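Local coordinates for protein N-acetylneuraminate epimerase (Escherichia coli, PDB 2UVK) that speeds the equilibration of sialic acid anomers, converting alpha-N-acetylneuraminate to the beta form in the periplasm, and works as a homodimer, at residues 78-86 / 132-140. Residues are numbered along the deposited sequence; the frame is centred on the assembly and turned at random. Where two conformers were deposited one is given.
Sequences SEGLTQVFN and FNGYFEDLN
With CG anti to its own carbonyl carbon (chi1 -69°), the Asn133 side chain reaches from the helix to the backbone of Val84, while Thr82, whose CG2 lies anti to the backbone N, lays that methyl on the ring of Phe136. The amide is gripped at both ends. Val84 N donates to Asn133 OD1 at 2.9 Å, with an N-H...O angle of 158°, and arrives in the carbonyl plane on a lone pair. Asn133 ND2 donates a hydrogen bond to a water 2.9 Å away that also lies within hydrogen-bonding distance of Val84 O and Gln83 OE1, consistent with the amide orientation that the Val84 N bond to OD1 already favours. A second water bridges the backbones, donating to Thr82 O (2.7 Å) and Asn133 O (2.8 Å). Thr82 CG2 makes a CH-pi contact 3.9 Å from the Phe136 centroid and 12° off the ring normal; Tyr135 CD2 lies over the opposite face. Thr82 OG1 is hydrogen-bonded to Lys76 NZ. Farther along the helix, Leu81 CD2 rests on the amide of Asn140, 3.6 Å from its CG. The axes of strand 82-84 and helical segment 132-140 run nearly antiparallel and approach to 7.2 Å. The contact thus packs the two-stranded hairpin 74-76/82-84, an insertion in Kelch repeat 2, against helix 129-142, inserted between strands 120-125 and 169-174 of the next blade, an elaboration of the Kelch beta-propeller.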
loop_
_atom_site.group_PDB
_atom_site.type_symbol
_atom_site.label_atom_id
_atom_site.label_comp_id
_atom_site.label_asym_id
_atom_site.label_seq_id
_atom_site.Cartn_x
_atom_site.Cartn_y
_atom_site.Cartn_z
ATOM N N SER B 78 -10.547 -15.851 -6.173
ATOM C CA SER B 78 -10.709 -17.269 -6.542
ATOM C C SER B 78 -11.350 -18.099 -5.435
ATOM O O SER B 78 -11.843 -19.196 -5.685
ATOM C CB SER B 78 -9.358 -17.854 -6.919
ATOM O OG SER B 78 -8.492 -17.926 -5.800
ATOM N N GLU B 79 -11.318 -17.593 -4.209
ATOM C CA GLU B 79 -11.978 -18.213 -3.076
ATOM C C GLU B 79 -13.416 -17.753 -2.874
ATOM O O GLU B 79 -14.096 -18.200 -1.960
ATOM C CB GLU B 79 -11.154 -17.975 -1.803
ATOM C CG GLU B 79 -9.780 -18.604 -1.827
ATOM C CD GLU B 79 -9.809 -20.122 -1.642
ATOM O OE1 GLU B 79 -10.751 -20.635 -1.002
ATOM O OE2 GLU B 79 -8.861 -20.770 -2.121
ATOM N N GLY B 80 -13.905 -16.858 -3.725
ATOM C CA GLY B 80 -15.256 -16.384 -3.636
ATOM C C GLY B 80 -15.508 -15.219 -2.686
ATOM O O GLY B 80 -16.653 -14.906 -2.381
ATOM N N LEU B 81 -14.445 -14.595 -2.193
ATOM C CA LEU B 81 -14.600 -13.510 -1.243
ATOM C C LEU B 81 -14.401 -12.176 -1.929
ATOM O O LEU B 81 -13.650 -12.069 -2.902
ATOM C CB LEU B 81 -13.624 -13.637 -0.091
ATOM C CG LEU B 81 -13.655 -14.895 0.783
ATOM C CD1 LEU B 81 -12.706 -14.706 1.967
ATOM C CD2 LEU B 81 -15.076 -15.185 1.226
ATOM N N THR B 82 -15.091 -11.169 -1.408
ATOM C CA THR B 82 -14.983 -9.821 -1.913
ATOM C C THR B 82 -13.615 -9.270 -1.619
ATOM O O THR B 82 -13.092 -9.380 -0.497
ATOM C CB THR B 82 -16.065 -8.954 -1.248
ATOM O OG1 THR B 82 -17.366 -9.434 -1.649
ATOM C CG2 THR B 82 -15.924 -7.481 -1.616
ATOM N N GLN B 83 -13.038 -8.635 -2.638
ATOM C CA GLN B 83 -11.707 -8.079 -2.530
ATOM C C GLN B 83 -11.533 -6.929 -3.513
ATOM O O GLN B 83 -12.307 -6.764 -4.436
ATOM C CB GLN B 83 -10.641 -9.117 -2.827
ATOM C CG GLN B 83 -10.677 -9.579 -4.279
ATOM C CD GLN B 83 -9.350 -10.030 -4.804
ATOM O OE1 GLN B 83 -8.438 -10.375 -4.050
ATOM N NE2 GLN B 83 -9.273 -10.160 -6.125
ATOM N N VAL B 84 -10.443 -6.211 -3.314
ATOM C CA VAL B 84 -10.016 -5.131 -4.200
ATOM C C VAL B 84 -8.972 -5.653 -5.166
ATOM O O VAL B 84 -8.012 -6.298 -4.767
ATOM C CB VAL B 84 -9.375 -3.989 -3.349
ATOM C CG1 VAL B 84 -8.826 -2.878 -4.215
ATOM C CG2 VAL B 84 -10.353 -3.455 -2.378
ATOM N N PHE B 85 -9.122 -5.303 -6.444
ATOM C CA PHE B 85 -8.158 -5.722 -7.469
ATOM C C PHE B 85 -7.120 -4.638 -7.765
ATOM O O PHE B 85 -7.378 -3.474 -7.488
ATOM C CB PHE B 85 -8.898 -6.051 -8.784
ATOM C CG PHE B 85 -9.677 -7.345 -8.740
ATOM C CD1 PHE B 85 -9.140 -8.466 -9.319
ATOM C CD2 PHE B 85 -10.950 -7.411 -8.233
ATOM C CE1 PHE B 85 -9.822 -9.656 -9.292
ATOM C CE2 PHE B 85 -11.638 -8.588 -8.224
ATOM C CZ PHE B 85 -11.055 -9.715 -8.782
ATOM N N ASN B 86 -5.976 -5.021 -8.319
ATOM C CA ASN B 86 -4.906 -4.075 -8.678
ATOM C C ASN B 86 -4.495 -4.242 -10.127
ATOM O O ASN B 86 -3.372 -3.943 -10.487
ATOM C CB ASN B 86 -3.666 -4.236 -7.785
ATOM C CG ASN B 86 -2.820 -5.467 -8.150
ATOM O OD1 ASN B 86 -3.377 -6.514 -8.535
ATOM N ND2 ASN B 86 -1.493 -5.357 -8.048
ATOM N N PHE B 132 -9.452 -3.487 3.591
ATOM C CA PHE B 132 -10.721 -3.811 2.940
ATOM C C PHE B 132 -10.857 -5.344 2.779
ATOM O O PHE B 132 -11.889 -5.956 3.145
ATOM C CB PHE B 132 -10.768 -3.126 1.573
ATOM C CG PHE B 132 -12.026 -3.357 0.810
ATOM C CD1 PHE B 132 -13.047 -2.430 0.864
ATOM C CD2 PHE B 132 -12.176 -4.492 0.012
ATOM C CE1 PHE B 132 -14.203 -2.637 0.175
ATOM C CE2 PHE B 132 -13.322 -4.674 -0.702
ATOM C CZ PHE B 132 -14.323 -3.771 -0.618
ATOM N N ASN B 133 -9.830 -5.986 2.243
ATOM C CA ASN B 133 -9.919 -7.448 2.015
ATOM C C ASN B 133 -10.021 -8.180 3.355
ATOM O O ASN B 133 -10.725 -9.198 3.462
ATOM C CB ASN B 133 -8.693 -7.979 1.306
ATOM C CG ASN B 133 -8.572 -7.511 -0.142
ATOM O OD1 ASN B 133 -9.469 -6.888 -0.682
ATOM N ND2 ASN B 133 -7.441 -7.809 -0.738
ATOM N N GLY B 134 -9.295 -7.707 4.366
ATOM C CA GLY B 134 -9.314 -8.371 5.659
ATOM C C GLY B 134 -10.678 -8.299 6.295
ATOM O O GLY B 134 -11.061 -9.226 7.041
ATOM N N TYR B 135 -11.409 -7.218 6.077
ATOM C CA TYR B 135 -12.780 -7.104 6.635
ATOM C C TYR B 135 -13.646 -8.259 6.128
ATOM O O TYR B 135 -14.372 -8.921 6.875
ATOM C CB TYR B 135 -13.390 -5.763 6.256
ATOM C CG TYR B 135 -14.799 -5.526 6.729
ATOM C CD1 TYR B 135 -15.073 -5.280 8.083
ATOM C CD2 TYR B 135 -15.858 -5.543 5.849
ATOM C CE1 TYR B 135 -16.331 -5.046 8.495
ATOM C CE2 TYR B 135 -17.139 -5.310 6.252
ATOM C CZ TYR B 135 -17.385 -5.072 7.591
ATOM O OH TYR B 135 -18.686 -4.851 8.017
ATOM N N PHE B 136 -13.577 -8.509 4.837
ATOM C CA PHE B 136 -14.388 -9.591 4.262
ATOM C C PHE B 136 -13.852 -10.960 4.639
ATOM O O PHE B 136 -14.650 -11.918 4.773
ATOM C CB PHE B 136 -14.552 -9.387 2.749
ATOM C CG PHE B 136 -15.421 -8.232 2.441
ATOM C CD1 PHE B 136 -16.804 -8.332 2.568
ATOM C CD2 PHE B 136 -14.875 -7.002 2.111
ATOM C CE1 PHE B 136 -17.619 -7.251 2.346
ATOM C CE2 PHE B 136 -15.680 -5.920 1.913
ATOM C CZ PHE B 136 -17.053 -6.035 1.996
ATOM N N GLU B 137 -12.540 -11.099 4.828
ATOM C CA GLU B 137 -11.980 -12.348 5.325
ATOM C C GLU B 137 -12.521 -12.619 6.724
ATOM O O GLU B 137 -12.965 -13.744 7.043
ATOM C CB GLU B 137 -10.463 -12.324 5.347
ATOM C CG GLU B 137 -9.781 -12.426 3.957
ATOM C CD GLU B 137 -8.270 -12.180 4.028
ATOM O OE1 GLU B 137 -7.717 -12.244 5.142
ATOM O OE2 GLU B 137 -7.627 -11.922 2.967
ATOM N N ASP B 138 -12.505 -11.583 7.557
ATOM C CA ASP B 138 -13.000 -11.723 8.944
ATOM C C ASP B 138 -14.478 -12.065 9.020
ATOM O O ASP B 138 -14.886 -12.979 9.773
ATOM C CB ASP B 138 -12.703 -10.461 9.752
ATOM C CG ASP B 138 -11.228 -10.254 9.959
ATOM O OD1 ASP B 138 -10.443 -11.196 9.670
ATOM O OD2 ASP B 138 -10.865 -9.152 10.443
ATOM N N LEU B 139 -15.309 -11.338 8.286
ATOM C CA LEU B 139 -16.749 -11.708 8.205
ATOM C C LEU B 139 -16.957 -13.132 7.719
ATOM O O LEU B 139 -17.855 -13.847 8.210
ATOM C CB LEU B 139 -17.549 -10.740 7.331
ATOM C CG LEU B 139 -17.601 -9.299 7.816
ATOM C CD1 LEU B 139 -18.475 -8.450 6.917
ATOM C CD2 LEU B 139 -18.148 -9.242 9.215
ATOM N N ASN B 140 -16.156 -13.590 6.772
ATOM C CA ASN B 140 -16.308 -14.967 6.288
ATOM C C ASN B 140 -15.987 -15.979 7.406
ATOM O O ASN B 140 -16.700 -16.992 7.580
ATOM C CB ASN B 140 -15.393 -15.191 5.085
ATOM C CG ASN B 140 -15.507 -16.597 4.519
ATOM O OD1 ASN B 140 -16.555 -16.979 4.017
ATOM N ND2 ASN B 140 -14.442 -17.362 4.615
HETATM O O HOH W 1 -11.411 -10.641 1.174
HETATM O O HOH W 2 -6.426 -8.195 -3.463
#